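Local coordinates for copper chaperone PCu(A)C (Methylosinus trichosporium OB3b, PDB 6P1G), which binds copper through a histidine brace in its PCuAC domain, the piece described here, and probably serves as a periplasmic copper chaperone in a methane-oxidizing bacterium, at residues V54-A59 with S84-V89. Numbering follows the deposited sequence.
With ZN (zinc ion), chain D.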
ATOM      1  N   VAL A  54      -2.432  -6.808  -8.102  1.00 43.64           N
ATOM      2  CA  VAL A  54      -2.754  -5.469  -7.625  1.00 43.26           C
ATOM      3  C   VAL A  54      -2.885  -4.489  -8.781  1.00 46.95           C
ATOM      4  O   VAL A  54      -2.386  -4.731  -9.880  1.00 44.73           O
ATOM      5  CB  VAL A  54      -1.686  -4.921  -6.645  1.00 44.20           C
ATOM      6  CG1 VAL A  54      -1.545  -5.823  -5.428  1.00 46.26           C
ATOM      7  CG2 VAL A  54      -0.349  -4.730  -7.354  1.00 40.91           C
ATOM      8  N   GLN A  55      -3.563  -3.380  -8.517  1.00 42.74           N
ATOM      9  CA  GLN A  55      -3.619  -2.265  -9.451  1.00 43.33           C
ATOM     10  C   GLN A  55      -3.317  -0.981  -8.699  1.00 40.60           C
ATOM     11  O   GLN A  55      -3.573  -0.883  -7.497  1.00 40.92           O
ATOM     12  CB  GLN A  55      -4.988  -2.186 -10.131  1.00 40.36           C
ATOM     13  CG  GLN A  55      -5.336  -3.413 -10.960  1.00 43.45           C
ATOM     14  CD  GLN A  55      -6.801  -3.463 -11.348  1.00 61.12           C
ATOM     15  OE1 GLN A  55      -7.576  -2.566 -11.013  1.00 61.92           O
ATOM     16  NE2 GLN A  55      -7.189  -4.517 -12.056  1.00 56.85           N
ATOM     17  N   PHE A  56      -2.768   0.003  -9.398  1.00 41.26           N
ATOM     18  CA  PHE A  56      -2.484   1.286  -8.775  1.00 40.40           C
ATOM     19  C   PHE A  56      -3.556   2.285  -9.192  1.00 50.60           C
ATOM     20  O   PHE A  56      -3.734   2.572 -10.376  1.00 49.97           O
ATOM     21  CB  PHE A  56      -1.083   1.766  -9.153  1.00 46.09           C
ATOM     22  CG  PHE A  56       0.017   0.858  -8.670  1.00 45.90           C
ATOM     23  CD1 PHE A  56       0.393  -0.257  -9.405  1.00 47.58           C
ATOM     24  CD2 PHE A  56       0.663   1.108  -7.472  1.00 46.64           C
ATOM     25  CE1 PHE A  56       1.399  -1.097  -8.956  1.00 48.43           C
ATOM     26  CE2 PHE A  56       1.671   0.275  -7.019  1.00 48.63           C
ATOM     27  CZ  PHE A  56       2.037  -0.830  -7.760  1.00 41.47           C
ATOM     28  N   HIS A  57      -4.270   2.801  -8.197  1.00 48.03           N
ATOM     29  CA  HIS A  57      -5.430   3.660  -8.420  1.00 43.14           C
ATOM     30  C   HIS A  57      -5.299   5.115  -7.995  1.00 43.07           C
ATOM     31  O   HIS A  57      -4.654   5.438  -6.997  1.00 42.26           O
ATOM     32  CB  HIS A  57      -6.659   3.075  -7.719  1.00 38.38           C
ATOM     33  CG  HIS A  57      -7.210   1.851  -8.380  1.00 36.98           C
ATOM     34  ND1 HIS A  57      -8.316   1.183  -7.900  1.00 38.58           N
ATOM     35  CD2 HIS A  57      -6.816   1.178  -9.486  1.00 39.47           C
ATOM     36  CE1 HIS A  57      -8.578   0.149  -8.681  1.00 39.50           C
ATOM     37  NE2 HIS A  57      -7.681   0.124  -9.649  1.00 44.92           N
ATOM     38  N   ILE A  58      -5.903   5.986  -8.796  1.00 43.59           N
ATOM     39  CA  ILE A  58      -6.133   7.371  -8.415  1.00 45.34           C
ATOM     40  C   ILE A  58      -7.596   7.422  -7.972  1.00 46.24           C
ATOM     41  O   ILE A  58      -8.442   6.740  -8.553  1.00 46.07           O
ATOM     42  CB  ILE A  58      -5.884   8.360  -9.576  1.00 48.24           C
ATOM     43  CG1 ILE A  58      -4.479   8.177 -10.152  1.00 53.81           C
ATOM     44  CG2 ILE A  58      -6.075   9.796  -9.110  1.00 47.12           C
ATOM     45  CD1 ILE A  58      -3.378   8.398  -9.147  1.00 54.55           C
ATOM     46  N   ALA A  59      -7.892   8.201  -6.937  1.00 42.06           N
ATOM     47  CA  ALA A  59      -9.258   8.289  -6.420  1.00 51.07           C
ATOM     48  C   ALA A  59     -10.235   8.788  -7.486  1.00 50.51           C
ATOM     49  O   ALA A  59      -9.933   9.742  -8.203  1.00 46.00           O
ATOM     50  CB  ALA A  59      -9.301   9.190  -5.204  1.00 40.90           C
ATOM     51  N   SER A  84      -4.463   8.554  -3.727  1.00 38.48           N
ATOM     52  CA  SER A  84      -4.042   7.401  -4.509  1.00 37.62           C
ATOM     53  C   SER A  84      -3.874   6.198  -3.590  1.00 39.41           C
ATOM     54  O   SER A  84      -3.674   6.352  -2.384  1.00 34.58           O
ATOM     55  CB  SER A  84      -2.745   7.688  -5.267  1.00 41.99           C
ATOM     56  OG  SER A  84      -1.616   7.567  -4.423  1.00 44.25           O
ATOM     57  N   HIS A  85      -3.959   5.000  -4.157  1.00 36.95           N
ATOM     58  CA  HIS A  85      -3.837   3.787  -3.363  1.00 35.84           C
ATOM     59  C   HIS A  85      -3.534   2.588  -4.243  1.00 38.28           C
ATOM     60  O   HIS A  85      -3.661   2.650  -5.467  1.00 31.96           O
ATOM     61  CB  HIS A  85      -5.125   3.519  -2.584  1.00 32.27           C
ATOM     62  CG  HIS A  85      -6.334   3.372  -3.454  1.00 34.35           C
ATOM     63  ND1 HIS A  85      -7.084   4.447  -3.879  1.00 32.52           N
ATOM     64  CD2 HIS A  85      -6.917   2.271  -3.988  1.00 35.12           C
ATOM     65  CE1 HIS A  85      -8.080   4.015  -4.633  1.00 37.09           C
ATOM     66  NE2 HIS A  85      -8.000   2.699  -4.717  1.00 35.93           N
ATOM     67  N   VAL A  86      -3.123   1.498  -3.607  1.00 32.73           N
ATOM     68  CA  VAL A  86      -2.974   0.229  -4.296  1.00 33.81           C
ATOM     69  C   VAL A  86      -4.236  -0.595  -4.097  1.00 35.86           C
ATOM     70  O   VAL A  86      -4.684  -0.802  -2.969  1.00 33.76           O
ATOM     71  CB  VAL A  86      -1.750  -0.560  -3.793  1.00 33.69           C
ATOM     72  CG1 VAL A  86      -1.700  -1.931  -4.441  1.00 34.86           C
ATOM     73  CG2 VAL A  86      -0.469   0.213  -4.062  1.00 31.07           C
ATOM     74  N   GLU A  87      -4.814  -1.051  -5.200  1.00 28.33           N
ATOM     75  CA  GLU A  87      -5.983  -1.915  -5.138  1.00 38.16           C
ATOM     76  C   GLU A  87      -5.537  -3.367  -5.050  1.00 33.84           C
ATOM     77  O   GLU A  87      -4.808  -3.845  -5.910  1.00 41.49           O
ATOM     78  CB  GLU A  87      -6.879  -1.702  -6.362  1.00 38.78           C
ATOM     79  CG  GLU A  87      -8.269  -2.307  -6.238  1.00 39.04           C
ATOM     80  CD  GLU A  87      -9.221  -1.435  -5.435  1.00 42.95           C
ATOM     81  OE1 GLU A  87      -8.901  -0.252  -5.206  1.00 35.37           O
ATOM     82  OE2 GLU A  87     -10.297  -1.929  -5.042  1.00 50.58           O
ATOM     83  N   LEU A  88      -5.971  -4.063  -4.005  1.00 39.56           N
ATOM     84  CA  LEU A  88      -5.644  -5.473  -3.842  1.00 34.44           C
ATOM     85  C   LEU A  88      -6.723  -6.307  -4.514  1.00 44.74           C
ATOM     86  O   LEU A  88      -7.880  -6.283  -4.100  1.00 42.08           O
ATOM     87  CB  LEU A  88      -5.519  -5.830  -2.361  1.00 42.28           C
ATOM     88  CG  LEU A  88      -4.603  -4.924  -1.533  1.00 40.40           C
ATOM     89  CD1 LEU A  88      -4.554  -5.372  -0.082  1.00 38.19           C
ATOM     90  CD2 LEU A  88      -3.203  -4.886  -2.127  1.00 36.91           C
ATOM     91  N   VAL A  89      -6.336  -7.050  -5.545  1.00 44.86           N
ATOM     92  CA  VAL A  89      -7.298  -7.710  -6.423  1.00 47.65           C
ATOM     93  C   VAL A  89      -7.323  -9.224  -6.223  1.00 56.53           C
ATOM     94  O   VAL A  89      -6.280  -9.850  -6.024  1.00 54.56           O
ATOM     95  CB  VAL A  89      -6.991  -7.394  -7.903  1.00 50.98           C
ATOM     96  CG1 VAL A  89      -8.057  -7.984  -8.813  1.00 58.47           C
ATOM     97  CG2 VAL A  89      -6.904  -5.894  -8.109  1.00 48.59           C
TER
HETATM   98 ZN    ZN D 202      -9.149   1.506  -5.971  1.00 38.92          ZN
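Gln55 with Glu87 and His57 with His85 form antiparallel hydrogen-bonded pairs on either side of the non-hydrogen-bonded pair Phe56-Val86, and the N-to-C directions of these short strand segments of the beta-rich PCuAC domain lie 152° apart. Each hydrogen-bonded pair closes a ring of two backbone hydrogen bonds, among them His57 N to His85 O and Glu87 N to Gln55 O. On the face bearing these four residues the strands build a zinc site: His57 ND1 and His85 NE2 each lie 2.1 Å from the zinc, Glu87 OE1 lies at 1.9 Å, and His61, just beyond strand 51-58, supplies the fourth ligand. The two imidazoles meet obliquely, planes at 81°, with His57 CB over one face of the His85 ring. Glu87 CB lies over a face of the His57 ring, 3.7 Å from its centroid; the bend at chi2 brings the carboxylate back to the metal, while OE2 is hydrogen-bonded to Gln28 NE2. On the other face Val86 CG1 meets Val54 CB and Val86 CG2 meets the Phe56 ring obliquely at CE2, an apolar layer, with Phe56 and Val86 buried, that Leu43 and Val46 extend. With ND1 on the zinc, a second-shell hydrogen bond from His57 NE2 to a lone pair of Gln55 OE1 (3.0 Å), tilted 16° from the imidazole plane, helps set how the ring is turned.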